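Local structure of KLLA0E08119p (Kluyveromyces lactis, 3VA7) at residues V44-K56 / E330-R343. The protein probably carboxylates biotin at the expense of ATP and passes the carboxyl group to urea, making urea-1-carboxylate for nitrogen metabolism. Residues are numbered along the deposited sequence; the frame is centred on the assembly and turned at random.
Sequences VRIMKTLKRMGIK and EMVTGLDLVEWMLR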
ATOM      1  N   VAL A  44      26.291   7.468   1.546  1.00 26.13           N
ATOM      2  CA  VAL A  44      25.965   7.810   0.201  1.00 25.62           C
ATOM      3  C   VAL A  44      26.744   9.063  -0.230  1.00 26.08           C
ATOM      4  O   VAL A  44      27.244   9.130  -1.375  1.00 26.98           O
ATOM      5  CB  VAL A  44      24.441   8.023   0.008  1.00 26.23           C
ATOM      6  CG1 VAL A  44      24.156   8.593  -1.376  1.00 25.96           C
ATOM      7  CG2 VAL A  44      23.658   6.709   0.213  1.00 23.87           C
ATOM      8  N   ARG A  45      26.867  10.050   0.653  1.00 24.39           N
ATOM      9  CA  ARG A  45      27.542  11.265   0.245  1.00 23.69           C
ATOM     10  C   ARG A  45      29.069  11.057   0.080  1.00 24.09           C
ATOM     11  O   ARG A  45      29.657  11.637  -0.842  1.00 25.93           O
ATOM     12  CB  ARG A  45      27.201  12.444   1.177  1.00 23.93           C
ATOM     13  CG  ARG A  45      27.985  13.755   0.851  1.00 25.25           C
ATOM     14  CD  ARG A  45      28.997  14.035   1.908  1.00 26.16           C
ATOM     15  NE  ARG A  45      29.952  15.099   1.628  1.00 23.52           N
ATOM     16  CZ  ARG A  45      30.872  15.066   0.663  1.00 24.72           C
ATOM     17  NH1 ARG A  45      30.969  14.032  -0.160  1.00 21.28           N
ATOM     18  NH2 ARG A  45      31.734  16.071   0.540  1.00 26.12           N
ATOM     19  N   ILE A  46      29.690  10.224   0.923  1.00 22.44           N
ATOM     20  CA  ILE A  46      31.123  10.006   0.855  1.00 21.26           C
ATOM     21  C   ILE A  46      31.353   9.289  -0.441  1.00 22.54           C
ATOM     22  O   ILE A  46      32.279   9.620  -1.200  1.00 23.50           O
ATOM     23  CB  ILE A  46      31.650   9.186   2.075  1.00 20.15           C
ATOM     24  CG1 ILE A  46      31.825  10.086   3.291  1.00 19.74           C
ATOM     25  CG2 ILE A  46      32.943   8.446   1.796  1.00 16.55           C
ATOM     26  CD1 ILE A  46      31.764   9.323   4.667  1.00 17.90           C
ATOM     27  N   MET A  47      30.491   8.339  -0.749  1.00 23.94           N
ATOM     28  CA  MET A  47      30.633   7.614  -2.039  1.00 26.24           C
ATOM     29  C   MET A  47      30.541   8.453  -3.315  1.00 27.08           C
ATOM     30  O   MET A  47      31.171   8.094  -4.308  1.00 27.06           O
ATOM     31  CB  MET A  47      29.667   6.435  -2.128  1.00 26.19           C
ATOM     32  CG  MET A  47      29.969   5.381  -1.051  1.00 26.72           C
ATOM     33  SD  MET A  47      28.719   4.093  -0.963  1.00 28.25           S
ATOM     34  CE  MET A  47      29.293   3.249   0.530  1.00 23.19           C
ATOM     35  N   LYS A  48      29.780   9.558  -3.312  1.00 28.70           N
ATOM     36  CA  LYS A  48      29.716  10.369  -4.534  1.00 30.06           C
ATOM     37  C   LYS A  48      31.087  10.950  -4.790  1.00 29.28           C
ATOM     38  O   LYS A  48      31.538  10.997  -5.944  1.00 30.08           O
ATOM     39  CB  LYS A  48      28.752  11.548  -4.433  1.00 30.87           C
ATOM     40  CG  LYS A  48      27.315  11.200  -4.386  1.00 34.64           C
ATOM     41  CD  LYS A  48      26.457  12.349  -4.958  1.00 42.83           C
ATOM     42  CE  LYS A  48      27.178  13.745  -5.037  1.00 45.19           C
ATOM     43  NZ  LYS A  48      26.552  14.685  -6.079  1.00 44.47           N
ATOM     44  N   THR A  49      31.748  11.377  -3.715  1.00 27.43           N
ATOM     45  CA  THR A  49      33.007  12.014  -3.871  1.00 25.94           C
ATOM     46  C   THR A  49      33.957  10.928  -4.331  1.00 27.20           C
ATOM     47  O   THR A  49      34.731  11.119  -5.297  1.00 26.78           O
ATOM     48  CB  THR A  49      33.449  12.650  -2.569  1.00 25.58           C
ATOM     49  OG1 THR A  49      32.615  13.785  -2.261  1.00 23.18           O
ATOM     50  CG2 THR A  49      34.890  13.060  -2.644  1.00 21.74           C
ATOM     51  N   LEU A  50      33.892   9.778  -3.668  1.00 27.85           N
ATOM     52  CA  LEU A  50      34.831   8.730  -4.003  1.00 30.13           C
ATOM     53  C   LEU A  50      34.698   8.424  -5.474  1.00 31.95           C
ATOM     54  O   LEU A  50      35.678   8.526  -6.220  1.00 33.19           O
ATOM     55  CB  LEU A  50      34.615   7.473  -3.170  1.00 30.21           C
ATOM     56  CG  LEU A  50      35.127   7.511  -1.716  1.00 30.22           C
ATOM     57  CD1 LEU A  50      34.772   6.198  -1.092  1.00 30.54           C
ATOM     58  CD2 LEU A  50      36.628   7.810  -1.538  1.00 21.87           C
ATOM     59  N   LYS A  51      33.471   8.118  -5.909  1.00 33.31           N
ATOM     60  CA  LYS A  51      33.210   7.922  -7.323  1.00 33.95           C
ATOM     61  C   LYS A  51      33.862   9.010  -8.173  1.00 33.72           C
ATOM     62  O   LYS A  51      34.638   8.678  -9.058  1.00 33.71           O
ATOM     63  CB  LYS A  51      31.717   7.806  -7.640  1.00 34.21           C
ATOM     64  CG  LYS A  51      31.401   7.528  -9.148  1.00 34.28           C
ATOM     65  CD  LYS A  51      30.092   6.683  -9.268  1.00 41.86           C
ATOM     66  CE  LYS A  51      29.322   6.801 -10.622  1.00 42.66           C
ATOM     67  NZ  LYS A  51      28.165   7.826 -10.590  1.00 42.18           N
ATOM     68  N   ARG A  52      33.545  10.282  -7.915  1.00 33.14           N
ATOM     69  CA  ARG A  52      34.061  11.358  -8.763  1.00 33.56           C
ATOM     70  C   ARG A  52      35.580  11.318  -8.795  1.00 34.37           C
ATOM     71  O   ARG A  52      36.176  11.650  -9.805  1.00 34.42           O
ATOM     72  CB  ARG A  52      33.553  12.730  -8.321  1.00 33.74           C
ATOM     73  CG  ARG A  52      34.232  13.918  -9.002  1.00 34.02           C
ATOM     74  CD  ARG A  52      33.580  15.296  -8.613  1.00 38.27           C
ATOM     75  NE  ARG A  52      33.810  15.650  -7.193  1.00 39.12           N
ATOM     76  CZ  ARG A  52      34.990  16.023  -6.681  1.00 37.67           C
ATOM     77  NH1 ARG A  52      36.085  16.145  -7.456  1.00 35.12           N
ATOM     78  NH2 ARG A  52      35.081  16.271  -5.382  1.00 36.09           N
ATOM     79  N   MET A  53      36.207  10.850  -7.702  1.00 34.65           N
ATOM     80  CA  MET A  53      37.651  10.799  -7.633  1.00 33.74           C
ATOM     81  C   MET A  53      38.242   9.516  -8.241  1.00 33.88           C
ATOM     82  O   MET A  53      39.474   9.388  -8.327  1.00 35.11           O
ATOM     83  CB  MET A  53      38.097  10.954  -6.185  1.00 33.88           C
ATOM     84  CG  MET A  53      37.821  12.349  -5.570  1.00 34.48           C
ATOM     85  SD  MET A  53      38.329  12.445  -3.824  1.00 34.40           S
ATOM     86  CE  MET A  53      40.087  12.714  -3.990  1.00 31.35           C
ATOM     87  N   GLY A  54      37.406   8.570  -8.671  1.00 32.40           N
ATOM     88  CA  GLY A  54      37.910   7.378  -9.334  1.00 31.76           C
ATOM     89  C   GLY A  54      38.510   6.405  -8.335  1.00 32.78           C
ATOM     90  O   GLY A  54      39.341   5.551  -8.711  1.00 33.18           O
ATOM     91  N   ILE A  55      38.086   6.548  -7.068  1.00 32.76           N
ATOM     92  CA  ILE A  55      38.474   5.714  -5.950  1.00 32.88           C
ATOM     93  C   ILE A  55      37.419   4.641  -5.654  1.00 34.30           C
ATOM     94  O   ILE A  55      36.234   4.949  -5.495  1.00 35.06           O
ATOM     95  CB  ILE A  55      38.613   6.551  -4.685  1.00 32.55           C
ATOM     96  CG1 ILE A  55      39.628   7.689  -4.888  1.00 32.73           C
ATOM     97  CG2 ILE A  55      38.972   5.666  -3.487  1.00 30.14           C
ATOM     98  CD1 ILE A  55      39.783   8.582  -3.650  1.00 30.57           C
ATOM     99  N   LYS A  56      37.847   3.389  -5.549  1.00 34.53           N
ATOM    100  CA  LYS A  56      36.910   2.319  -5.387  1.00 35.19           C
ATOM    101  C   LYS A  56      36.410   2.402  -3.973  1.00 34.65           C
ATOM    102  O   LYS A  56      37.182   2.704  -3.097  1.00 35.52           O
ATOM    103  CB  LYS A  56      37.538   0.953  -5.757  1.00 35.87           C
ATOM    104  CG  LYS A  56      37.366   0.638  -7.285  1.00 39.23           C
ATOM    105  CD  LYS A  56      38.614  -0.003  -7.906  1.00 49.12           C
ATOM    106  CE  LYS A  56      38.942  -1.461  -7.334  1.00 54.93           C
ATOM    107  NZ  LYS A  56      40.335  -2.079  -7.619  1.00 53.02           N
ATOM    108  N   GLU A 330      30.083  23.696   2.448  1.00 31.10           N
ATOM    109  CA  GLU A 330      30.457  23.328   1.053  1.00 31.58           C
ATOM    110  C   GLU A 330      29.730  24.209  -0.004  1.00 31.67           C
ATOM    111  O   GLU A 330      30.238  24.436  -1.095  1.00 30.12           O
ATOM    112  CB  GLU A 330      30.226  21.831   0.774  1.00 31.18           C
ATOM    113  CG  GLU A 330      31.129  20.902   1.573  1.00 30.77           C
ATOM    114  CD  GLU A 330      30.978  19.414   1.222  1.00 33.33           C
ATOM    115  OE1 GLU A 330      29.982  19.049   0.531  1.00 33.22           O
ATOM    116  OE2 GLU A 330      31.868  18.599   1.621  1.00 33.59           O
ATOM    117  N   MET A 331      28.558  24.724   0.347  1.00 31.97           N
ATOM    118  CA  MET A 331      27.804  25.442  -0.637  1.00 33.30           C
ATOM    119  C   MET A 331      28.507  26.772  -0.735  1.00 32.72           C
ATOM    120  O   MET A 331      28.774  27.252  -1.854  1.00 33.45           O
ATOM    121  CB  MET A 331      26.322  25.639  -0.232  1.00 34.36           C
ATOM    122  CG  MET A 331      25.453  24.402  -0.284  1.00 39.14           C
ATOM    123  SD  MET A 331      24.893  24.003  -1.961  1.00 52.06           S
ATOM    124  CE  MET A 331      26.201  22.793  -2.264  1.00 45.57           C
ATOM    125  N   VAL A 332      28.795  27.389   0.412  1.00 30.97           N
ATOM    126  CA  VAL A 332      29.328  28.760   0.346  1.00 30.23           C
ATOM    127  C   VAL A 332      30.810  28.903  -0.098  1.00 30.52           C
ATOM    128  O   VAL A 332      31.228  29.994  -0.497  1.00 31.30           O
ATOM    129  CB  VAL A 332      29.023  29.581   1.580  1.00 29.67           C
ATOM    130  CG1 VAL A 332      27.558  29.471   1.875  1.00 26.24           C
ATOM    131  CG2 VAL A 332      29.849  29.103   2.763  1.00 29.88           C
ATOM    132  N   THR A 333      31.559  27.798  -0.117  1.00 29.52           N
ATOM    133  CA  THR A 333      32.996  27.838  -0.437  1.00 28.81           C
ATOM    134  C   THR A 333      33.317  27.068  -1.741  1.00 28.20           C
ATOM    135  O   THR A 333      34.289  27.354  -2.423  1.00 26.94           O
ATOM    136  CB  THR A 333      33.800  27.267   0.764  1.00 29.10           C
ATOM    137  OG1 THR A 333      33.491  25.887   0.957  1.00 30.24           O
ATOM    138  CG2 THR A 333      33.410  27.990   2.070  1.00 28.18           C
ATOM    139  N   GLY A 334      32.447  26.112  -2.101  1.00 27.84           N
ATOM    140  CA  GLY A 334      32.620  25.262  -3.269  1.00 26.33           C
ATOM    141  C   GLY A 334      33.627  24.169  -2.992  1.00 27.34           C
ATOM    142  O   GLY A 334      34.151  23.561  -3.931  1.00 27.66           O
ATOM    143  N   LEU A 335      33.959  23.945  -1.715  1.00 27.16           N
ATOM    144  CA  LEU A 335      34.913  22.901  -1.355  1.00 27.47           C
ATOM    145  C   LEU A 335      34.211  21.593  -1.138  1.00 27.60           C
ATOM    146  O   LEU A 335      33.111  21.553  -0.631  1.00 28.55           O
ATOM    147  CB  LEU A 335      35.667  23.252  -0.071  1.00 27.52           C
ATOM    148  CG  LEU A 335      36.561  24.500  -0.153  1.00 28.23           C
ATOM    149  CD1 LEU A 335      37.309  24.649   1.162  1.00 27.29           C
ATOM    150  CD2 LEU A 335      37.499  24.481  -1.341  1.00 24.94           C
ATOM    151  N   ASP A 336      34.843  20.509  -1.529  1.00 27.33           N
ATOM    152  CA  ASP A 336      34.338  19.233  -1.156  1.00 27.82           C
ATOM    153  C   ASP A 336      35.214  18.805   0.050  1.00 27.86           C
ATOM    154  O   ASP A 336      36.371  18.374  -0.119  1.00 27.20           O
ATOM    155  CB  ASP A 336      34.424  18.286  -2.349  1.00 27.95           C
ATOM    156  CG  ASP A 336      34.023  16.850  -2.014  1.00 31.55           C
ATOM    157  OD1 ASP A 336      33.787  16.090  -2.990  1.00 32.17           O
ATOM    158  OD2 ASP A 336      33.966  16.455  -0.801  1.00 34.64           O
ATOM    159  N   LEU A 337      34.637  18.917   1.252  1.00 27.29           N
ATOM    160  CA  LEU A 337      35.324  18.579   2.508  1.00 26.88           C
ATOM    161  C   LEU A 337      35.795  17.111   2.633  1.00 26.93           C
ATOM    162  O   LEU A 337      36.920  16.867   3.031  1.00 27.95           O
ATOM    163  CB  LEU A 337      34.449  18.972   3.687  1.00 26.03           C
ATOM    164  CG  LEU A 337      34.209  20.484   3.795  1.00 26.45           C
ATOM    165  CD1 LEU A 337      33.400  20.663   5.067  1.00 26.25           C
ATOM    166  CD2 LEU A 337      35.557  21.380   3.812  1.00 20.76           C
ATOM    167  N   VAL A 338      34.962  16.143   2.272  1.00 27.02           N
ATOM    168  CA  VAL A 338      35.412  14.741   2.129  1.00 26.51           C
ATOM    169  C   VAL A 338      36.636  14.627   1.228  1.00 27.52           C
ATOM    170  O   VAL A 338      37.538  13.876   1.528  1.00 27.79           O
ATOM    171  CB  VAL A 338      34.260  13.765   1.701  1.00 25.70           C
ATOM    172  CG1 VAL A 338      34.779  12.363   1.234  1.00 25.53           C
ATOM    173  CG2 VAL A 338      33.224  13.624   2.818  1.00 21.38           C
ATOM    174  N   GLU A 339      36.680  15.354   0.120  1.00 29.93           N
ATOM    175  CA  GLU A 339      37.838  15.238  -0.799  1.00 31.44           C
ATOM    176  C   GLU A 339      39.102  15.665  -0.038  1.00 32.48           C
ATOM    177  O   GLU A 339      40.090  14.926  -0.004  1.00 32.15           O
ATOM    178  CB  GLU A 339      37.685  16.134  -2.030  1.00 31.70           C
ATOM    179  CG  GLU A 339      38.916  16.071  -2.965  1.00 33.73           C
ATOM    180  CD  GLU A 339      38.817  16.963  -4.199  1.00 34.45           C
ATOM    181  OE1 GLU A 339      39.834  17.093  -4.924  1.00 39.70           O
ATOM    182  OE2 GLU A 339      37.750  17.552  -4.428  1.00 35.40           O
ATOM    183  N   TRP A 340      39.036  16.862   0.565  1.00 32.64           N
ATOM    184  CA  TRP A 340      40.065  17.372   1.439  1.00 33.37           C
ATOM    185  C   TRP A 340      40.489  16.364   2.499  1.00 32.71           C
ATOM    186  O   TRP A 340      41.651  16.046   2.602  1.00 33.66           O
ATOM    187  CB  TRP A 340      39.593  18.652   2.074  1.00 33.69           C
ATOM    188  CG  TRP A 340      39.874  19.835   1.258  1.00 39.63           C
ATOM    189  CD1 TRP A 340      39.509  20.058  -0.065  1.00 44.18           C
ATOM    190  CD2 TRP A 340      40.615  20.992   1.669  1.00 45.45           C
ATOM    191  NE1 TRP A 340      39.998  21.287  -0.498  1.00 46.18           N
ATOM    192  CE2 TRP A 340      40.658  21.887   0.548  1.00 47.51           C
ATOM    193  CE3 TRP A 340      41.252  21.367   2.872  1.00 44.20           C
ATOM    194  CZ2 TRP A 340      41.306  23.132   0.615  1.00 48.78           C
ATOM    195  CZ3 TRP A 340      41.867  22.594   2.952  1.00 43.05           C
ATOM    196  CH2 TRP A 340      41.907  23.463   1.832  1.00 49.10           C
ATOM    197  N   MET A 341      39.558  15.846   3.269  1.00 32.01           N
ATOM    198  CA  MET A 341      39.891  14.846   4.252  1.00 32.02           C
ATOM    199  C   MET A 341      40.716  13.731   3.594  1.00 32.63           C
ATOM    200  O   MET A 341      41.782  13.342   4.093  1.00 33.62           O
ATOM    201  CB  MET A 341      38.627  14.247   4.861  1.00 31.74           C
ATOM    202  CG  MET A 341      37.790  15.208   5.760  1.00 32.40           C
ATOM    203  SD  MET A 341      36.305  14.416   6.425  1.00 36.18           S
ATOM    204  CE  MET A 341      36.905  12.996   7.308  1.00 30.96           C
ATOM    205  N   LEU A 342      40.254  13.221   2.467  1.00 31.77           N
ATOM    206  CA  LEU A 342      40.944  12.097   1.882  1.00 31.34           C
ATOM    207  C   LEU A 342      42.395  12.483   1.535  1.00 31.51           C
ATOM    208  O   LEU A 342      43.331  11.721   1.811  1.00 31.28           O
ATOM    209  CB  LEU A 342      40.183  11.572   0.655  1.00 30.21           C
ATOM    210  CG  LEU A 342      38.879  10.841   0.988  1.00 31.11           C
ATOM    211  CD1 LEU A 342      37.942  10.696  -0.254  1.00 29.21           C
ATOM    212  CD2 LEU A 342      39.135   9.496   1.614  1.00 27.17           C
ATOM    213  N   ARG A 343      42.565  13.665   0.952  1.00 31.21           N
ATOM    214  CA  ARG A 343      43.830  14.062   0.435  1.00 32.44           C
ATOM    215  C   ARG A 343      44.763  14.298   1.603  1.00 33.16           C
ATOM    216  O   ARG A 343      45.943  13.902   1.535  1.00 33.40           O
ATOM    217  CB  ARG A 343      43.719  15.322  -0.408  1.00 32.75           C
ATOM    218  CG  ARG A 343      43.040  15.169  -1.792  1.00 36.29           C
ATOM    219  CD  ARG A 343      43.311  16.427  -2.646  1.00 42.39           C
ATOM    220  NE  ARG A 343      44.694  16.884  -2.405  1.00 48.24           N
ATOM    221  CZ  ARG A 343      45.274  17.997  -2.889  1.00 50.82           C
ATOM    222  NH1 ARG A 343      44.614  18.846  -3.699  1.00 50.23           N
ATOM    223  NH2 ARG A 343      46.542  18.265  -2.540  1.00 49.44           N
TER
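Arg45 reaches across to Asp336 and Glu330, and its NH2 binds both acids. Arg45 NH2 lies 2.6 Å from Asp336 OD2 and 2.8 Å from Glu330 OE2, both near the guanidinium plane. Asp336 OD2 is met from above its carboxylate plane, Glu330 OE2 on its syn lone pair. The bend at chi2 (-109°) turns the Arg45 chain toward this pair. Val338 CG2 sits over the centre of one guanidinium face, 3.5 Å from Arg45 CZ. Arg45 NH1 donates to Thr49 OG1, which in turn donates to the syn side of Asp336 OD1 at 2.7 Å. His326 and Arg394 extend this buried network through Arg45 NE and Glu330 OE1. Asp336 also N-caps helix 337-345: Glu339 N reaches its OD2 from the face opposite Arg45. With alanine in place of Asp336, this helix would probably lose its cap, and Thr49, Arg45 and Arg52 would each lose an acceptor.

Beside the charged groups the packing is apolar and close. Leu342 CD1 meets Leu50 CD2 nearly at right angles, and Ile46 CG1 touches Val338 CG2 at 3.8 Å. Arg52 forms the looser, solvent side. Arg52 NH2 binds Asp336 OD1 at 2.7 Å and Glu339 OE2 at a longer 3.1 Å. Met53 CE lies against Glu339 CG, at 3.7 Å, next to that salt bridge.

The contact joins helix 40-53, which packs on the parallel sheet of the biotin carboxylase N-terminal region, to helices 326-333 and 337-345 of the ATP-binding region. It couples a salt-bridge network of two arginines and three acids to an apolar patch; the arginines probably favour ionised acids.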